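Local coordinates for putative RNase YutE (Bacillus subtilis subsp. subtilis str. 168, PDB 1YLM), which is probably the RNase toxin of a putative type VII toxin-antitoxin system, of the HepT family, and is probably neutralised by the antitoxin YutD, at residues K79-T82 against E83-D87; V100-Y103 against L104-D107. All coordinates share one frame; numbering follows the deposited sequence.

Followed from the N terminus, the all-helical chain reaches interaction 1 after helix 71-77: residues 79-82 form the connection and 83-87 the first turn of helix 83-93, so the contact closes the joint between these two helices. Helix 96-100 comes next, and interaction 2 then forms a 3-10 turn in the connection 101-107 before helix 108-117. The two contacts are local and follow in series, neither nesting nor crossing; the centres of interactions 1 and 2 lie about 27 Å apart, and the nearest atoms of interactions 1 and 2 about 17 Å apart. Interaction 1 packs against helices 71-77 and 119-137, whereas interaction 2 lies near the surface, beside helix 32-59 and the second subunit of the dimer.

Interaction 1. Residues K79-T82 against E83-D87; sequences KVVT and EKEGD
T82 has OG1 placed between its own backbone N and carbonyl carbon (chi1 70°), where it faces the first turn of helix 83-93, while E85 sends CG anti to its carbonyl carbon and runs on extended, bringing its carboxylate back to the backbone of T82. Two reciprocal bonds result. E85 N donates to T82 OG1 over 3.0 Å, and T82 N donates to E85 OE1 at 2.9 Å, nearly straight with an N-H...O angle of 168°. The latter N-H meets the anti side of OE1, 25° out of the carboxylate plane. This exchange defines a capping box, with T82 as the N-cap of helix 83-93; the preceding helix ends in a Schellman motif at K79, so one helix is terminated and the next begun within a few residues. K84 bends near the end of its chain, so that NZ lies 2.8 Å from T82 OG1 as a second donor. T82 O meanwhile accepts from G86 N at 2.9 Å, the first i to i+4 bond of the new helix. V81 packs against the carboxylate and the helix start, its CB 3.6 Å from E85 OE1 and CG2 4.1 Å from G86 N, and also touches M72 and V76 of helix 71-77. The other carboxylate oxygen, E85 OE2, forms a salt bridge with R128 of helix 119-137, giving the capping carboxylate a hold at both oxygens.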
ATOM      1  N   LYS A  79      11.769  -8.658  24.855  1.00 24.53           N
ATOM      2  CA  LYS A  79      12.004  -7.408  25.575  1.00 24.66           C
ATOM      3  C   LYS A  79      12.624  -6.309  24.690  1.00 23.95           C
ATOM      4  O   LYS A  79      13.420  -5.483  25.162  1.00 23.55           O
ATOM      5  CB  LYS A  79      12.850  -7.656  26.833  1.00 25.58           C
ATOM      6  CG  LYS A  79      12.046  -8.073  28.068  1.00 28.70           C
ATOM      7  CD  LYS A  79      11.563  -9.503  28.012  1.00 32.13           C
ATOM      8  CE  LYS A  79      10.798  -9.856  29.294  1.00 34.92           C
ATOM      9  NZ  LYS A  79       9.725 -10.875  29.043  1.00 37.26           N
ATOM     10  N   VAL A  80      12.263  -6.318  23.409  1.00 22.29           N
ATOM     11  CA  VAL A  80      12.614  -5.228  22.513  1.00 21.47           C
ATOM     12  C   VAL A  80      11.758  -3.991  22.839  1.00 21.25           C
ATOM     13  O   VAL A  80      12.282  -2.886  22.923  1.00 20.62           O
ATOM     14  CB  VAL A  80      12.479  -5.624  21.024  1.00 21.04           C
ATOM     15  CG1 VAL A  80      12.926  -4.479  20.132  1.00 21.88           C
ATOM     16  CG2 VAL A  80      13.290  -6.886  20.713  1.00 19.30           C
ATOM     17  N   VAL A  81      10.446  -4.196  22.995  1.00 21.17           N
ATOM     18  CA  VAL A  81       9.524  -3.131  23.392  1.00 21.25           C
ATOM     19  C   VAL A  81       8.769  -3.588  24.656  1.00 21.63           C
ATOM     20  O   VAL A  81       8.749  -4.793  24.955  1.00 21.81           O
ATOM     21  CB  VAL A  81       8.518  -2.781  22.252  1.00 21.25           C
ATOM     22  CG1 VAL A  81       9.247  -2.285  21.004  1.00 21.17           C
ATOM     23  CG2 VAL A  81       7.617  -3.980  21.923  1.00 20.33           C
ATOM     24  N   THR A  82       8.143  -2.654  25.384  1.00 21.54           N
ATOM     25  CA  THR A  82       7.298  -3.036  26.526  1.00 21.67           C
ATOM     26  C   THR A  82       6.012  -3.740  26.058  1.00 22.01           C
ATOM     27  O   THR A  82       5.608  -3.609  24.898  1.00 21.19           O
ATOM     28  CB  THR A  82       6.929  -1.832  27.451  1.00 21.42           C
ATOM     29  OG1 THR A  82       6.024  -0.957  26.769  1.00 22.41           O
ATOM     30  CG2 THR A  82       8.156  -1.036  27.862  1.00 23.25           C
ATOM     31  N   GLU A  83       5.386  -4.498  26.959  1.00 22.57           N
ATOM     32  CA  GLU A  83       4.082  -5.102  26.701  1.00 24.09           C
ATOM     33  C   GLU A  83       3.063  -4.052  26.261  1.00 23.43           C
ATOM     34  O   GLU A  83       2.339  -4.269  25.295  1.00 23.01           O
ATOM     35  CB  GLU A  83       3.551  -5.863  27.927  1.00 23.96           C
ATOM     36  CG  GLU A  83       2.315  -6.719  27.611  1.00 26.22           C
ATOM     37  CD  GLU A  83       1.937  -7.711  28.714  1.00 27.63           C
ATOM     38  OE1 GLU A  83       2.725  -7.900  29.678  1.00 32.82           O
ATOM     39  OE2 GLU A  83       0.848  -8.322  28.601  1.00 32.26           O
ATOM     40  N   LYS A  84       2.990  -2.933  26.977  1.00 23.55           N
ATOM     41  CA  LYS A  84       2.019  -1.889  26.613  1.00 24.91           C
ATOM     42  C   LYS A  84       2.324  -1.255  25.240  1.00 24.50           C
ATOM     43  O   LYS A  84       1.418  -1.056  24.441  1.00 23.82           O
ATOM     44  CB  LYS A  84       1.861  -0.821  27.708  1.00 25.44           C
ATOM     45  CG  LYS A  84       3.147  -0.179  28.132  1.00 28.80           C
ATOM     46  CD  LYS A  84       2.957   1.209  28.732  1.00 34.45           C
ATOM     47  CE  LYS A  84       4.129   2.127  28.345  1.00 34.98           C
ATOM     48  NZ  LYS A  84       5.434   1.386  28.232  1.00 36.34           N
ATOM     49  N   GLU A  85       3.598  -0.964  24.971  1.00 24.59           N
ATOM     50  CA  GLU A  85       4.006  -0.518  23.634  1.00 24.50           C
ATOM     51  C   GLU A  85       3.575  -1.492  22.541  1.00 24.03           C
ATOM     52  O   GLU A  85       3.027  -1.078  21.504  1.00 23.26           O
ATOM     53  CB  GLU A  85       5.511  -0.276  23.568  1.00 24.72           C
ATOM     54  CG  GLU A  85       5.930   0.984  24.297  1.00 26.82           C
ATOM     55  CD  GLU A  85       7.425   1.111  24.468  1.00 27.17           C
ATOM     56  OE1 GLU A  85       8.151   0.090  24.447  1.00 27.22           O
ATOM     57  OE2 GLU A  85       7.872   2.259  24.645  1.00 31.29           O
ATOM     58  N   GLY A  86       3.804  -2.788  22.781  1.00 23.25           N
ATOM     59  CA  GLY A  86       3.429  -3.833  21.839  1.00 23.27           C
ATOM     60  C   GLY A  86       1.940  -3.849  21.532  1.00 23.23           C
ATOM     61  O   GLY A  86       1.542  -3.906  20.368  1.00 22.90           O
ATOM     62  N   ASP A  87       1.123  -3.777  22.577  1.00 22.85           N
ATOM     63  CA  ASP A  87      -0.336  -3.775  22.443  1.00 23.16           C
ATOM     64  C   ASP A  87      -0.800  -2.574  21.649  1.00 22.43           C
ATOM     65  O   ASP A  87      -1.635  -2.710  20.749  1.00 22.82           O
ATOM     66  CB  ASP A  87      -1.007  -3.770  23.826  1.00 23.36           C
ATOM     67  CG  ASP A  87      -0.839  -5.087  24.578  1.00 26.89           C
ATOM     68  OD1 ASP A  87      -0.553  -6.137  23.944  1.00 30.09           O
ATOM     69  OD2 ASP A  87      -1.022  -5.072  25.815  1.00 31.32           O
TER

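Interaction 2. Residues V100-Y103 against L104-D107; sequences VQQY and LLAD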
ATOM      1  N   VAL A 100      -4.459  -1.783   2.686  1.00 18.21           N
ATOM      2  CA  VAL A 100      -3.839  -2.481   1.545  1.00 18.93           C
ATOM      3  C   VAL A 100      -4.779  -3.387   0.749  1.00 19.93           C
ATOM      4  O   VAL A 100      -4.536  -3.652  -0.431  1.00 20.42           O
ATOM      5  CB  VAL A 100      -2.569  -3.276   1.957  1.00 19.09           C
ATOM      6  CG1 VAL A 100      -1.620  -2.375   2.754  1.00 19.15           C
ATOM      7  CG2 VAL A 100      -2.932  -4.518   2.738  1.00 20.04           C
ATOM      8  N   GLN A 101      -5.827  -3.875   1.398  1.00 19.88           N
ATOM      9  CA  GLN A 101      -6.723  -4.840   0.779  1.00 20.68           C
ATOM     10  C   GLN A 101      -8.160  -4.321   0.648  1.00 19.71           C
ATOM     11  O   GLN A 101      -8.760  -4.442  -0.419  1.00 20.39           O
ATOM     12  CB  GLN A 101      -6.686  -6.148   1.568  1.00 21.43           C
ATOM     13  CG  GLN A 101      -7.430  -7.289   0.912  1.00 24.75           C
ATOM     14  CD  GLN A 101      -7.455  -8.519   1.795  1.00 30.31           C
ATOM     15  OE1 GLN A 101      -6.443  -8.881   2.398  1.00 34.14           O
ATOM     16  NE2 GLN A 101      -8.615  -9.166   1.887  1.00 33.79           N
ATOM     17  N   GLN A 102      -8.701  -3.748   1.719  1.00 19.23           N
ATOM     18  CA  GLN A 102     -10.084  -3.263   1.714  1.00 19.58           C
ATOM     19  C   GLN A 102     -10.100  -1.736   1.666  1.00 18.63           C
ATOM     20  O   GLN A 102     -10.730  -1.057   2.488  1.00 18.10           O
ATOM     21  CB  GLN A 102     -10.862  -3.810   2.928  1.00 19.51           C
ATOM     22  CG  GLN A 102     -11.016  -5.349   2.941  1.00 22.59           C
ATOM     23  CD  GLN A 102     -11.549  -5.887   4.274  1.00 23.30           C
ATOM     24  OE1 GLN A 102     -11.430  -5.245   5.317  1.00 28.58           O
ATOM     25  NE2 GLN A 102     -12.117  -7.087   4.240  1.00 28.77           N
ATOM     26  N   TYR A 103      -9.413  -1.204   0.663  1.00 18.49           N
ATOM     27  CA  TYR A 103      -9.126   0.220   0.598  1.00 18.22           C
ATOM     28  C   TYR A 103     -10.363   1.077   0.310  1.00 18.48           C
ATOM     29  O   TYR A 103     -10.352   2.272   0.603  1.00 18.21           O
ATOM     30  CB  TYR A 103      -8.010   0.495  -0.415  1.00 17.79           C
ATOM     31  CG  TYR A 103      -8.230  -0.197  -1.737  1.00 16.96           C
ATOM     32  CD1 TYR A 103      -9.066   0.367  -2.718  1.00 17.50           C
ATOM     33  CD2 TYR A 103      -7.612  -1.419  -2.010  1.00 16.97           C
ATOM     34  CE1 TYR A 103      -9.274  -0.278  -3.942  1.00 17.56           C
ATOM     35  CE2 TYR A 103      -7.815  -2.073  -3.213  1.00 18.01           C
ATOM     36  CZ  TYR A 103      -8.643  -1.495  -4.176  1.00 17.39           C
ATOM     37  OH  TYR A 103      -8.815  -2.150  -5.370  1.00 18.61           O
ATOM     38  N   LEU A 104     -11.433   0.473  -0.232  1.00 18.69           N
ATOM     39  CA  LEU A 104     -12.700   1.220  -0.371  1.00 19.97           C
ATOM     40  C   LEU A 104     -13.244   1.665   0.989  1.00 20.08           C
ATOM     41  O   LEU A 104     -14.016   2.629   1.083  1.00 20.22           O
ATOM     42  CB  LEU A 104     -13.787   0.433  -1.116  1.00 19.48           C
ATOM     43  CG  LEU A 104     -13.659   0.042  -2.598  1.00 23.15           C
ATOM     44  CD1 LEU A 104     -15.020  -0.012  -3.279  1.00 24.10           C
ATOM     45  CD2 LEU A 104     -12.724   0.928  -3.394  1.00 21.88           C
ATOM     46  N   LEU A 105     -12.845   0.945   2.035  1.00 19.93           N
ATOM     47  CA  LEU A 105     -13.325   1.185   3.402  1.00 20.26           C
ATOM     48  C   LEU A 105     -12.429   2.121   4.233  1.00 20.12           C
ATOM     49  O   LEU A 105     -12.781   2.488   5.364  1.00 19.34           O
ATOM     50  CB  LEU A 105     -13.495  -0.159   4.132  1.00 20.65           C
ATOM     51  CG  LEU A 105     -14.172  -1.275   3.321  1.00 22.35           C
ATOM     52  CD1 LEU A 105     -14.449  -2.502   4.189  1.00 26.01           C
ATOM     53  CD2 LEU A 105     -15.456  -0.743   2.657  1.00 25.00           C
ATOM     54  N   ALA A 106     -11.273   2.505   3.687  1.00 19.22           N
ATOM     55  CA  ALA A 106     -10.344   3.360   4.435  1.00 19.40           C
ATOM     56  C   ALA A 106     -11.016   4.662   4.875  1.00 19.25           C
ATOM     57  O   ALA A 106     -11.744   5.294   4.106  1.00 20.04           O
ATOM     58  CB  ALA A 106      -9.062   3.637   3.622  1.00 19.23           C
ATOM     59  N   ASP A 107     -10.780   5.041   6.126  1.00 19.41           N
ATOM     60  CA  ASP A 107     -11.410   6.204   6.753  1.00 19.73           C
ATOM     61  C   ASP A 107     -10.288   7.014   7.390  1.00 18.98           C
ATOM     62  O   ASP A 107      -9.779   6.659   8.435  1.00 18.17           O
ATOM     63  CB  ASP A 107     -12.444   5.731   7.798  1.00 19.71           C
ATOM     64  CG  ASP A 107     -13.090   6.879   8.603  1.00 22.87           C
ATOM     65  OD1 ASP A 107     -12.625   8.036   8.569  1.00 20.23           O
ATOM     66  OD2 ASP A 107     -14.088   6.590   9.311  1.00 26.13           O
TER
HETATM   67  O   HOH W   1     -11.892   5.009   1.205  1.00 25.41           O
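Two successive i to i+3 backbone bonds turn the chain here: L105 N donates to Q102 O at 2.9 Å and A106 N to Y103 O at 3.2 Å, the short spacing of a 3-10 turn. Y103 holds CG between its backbone N and carbonyl carbon (chi1 48°), which sets the ring beside L104; the two side chains run alongside each other in the same direction, with L104 CD2 3.7 Å from Y103 CE1. L105 folds back over the start of the turn: its CB is 3.3 Å from Q102 O, and its CD1 reaches Q102 CB at 4.0 Å. A water lies 3.2 Å from Y103 O and 2.9 Å from A106 O, though it has more acceptors in reach than protons to give. Residues 100-103 end the RX(4)HXY motif, assigned by similarity, with Q101 at the histidine position and Y103 as its tyrosine; R96 is the probable active-site residue. Y103 OH is hydrogen-bonded to D51 of the second subunit, where L104 also packs on F15. Within its own chain the turn joins helix 96-100 to helix 108-117, with D107 as N-cap of the latter, while V100 and A106 rest on H43 and Q39 of helix 32-59.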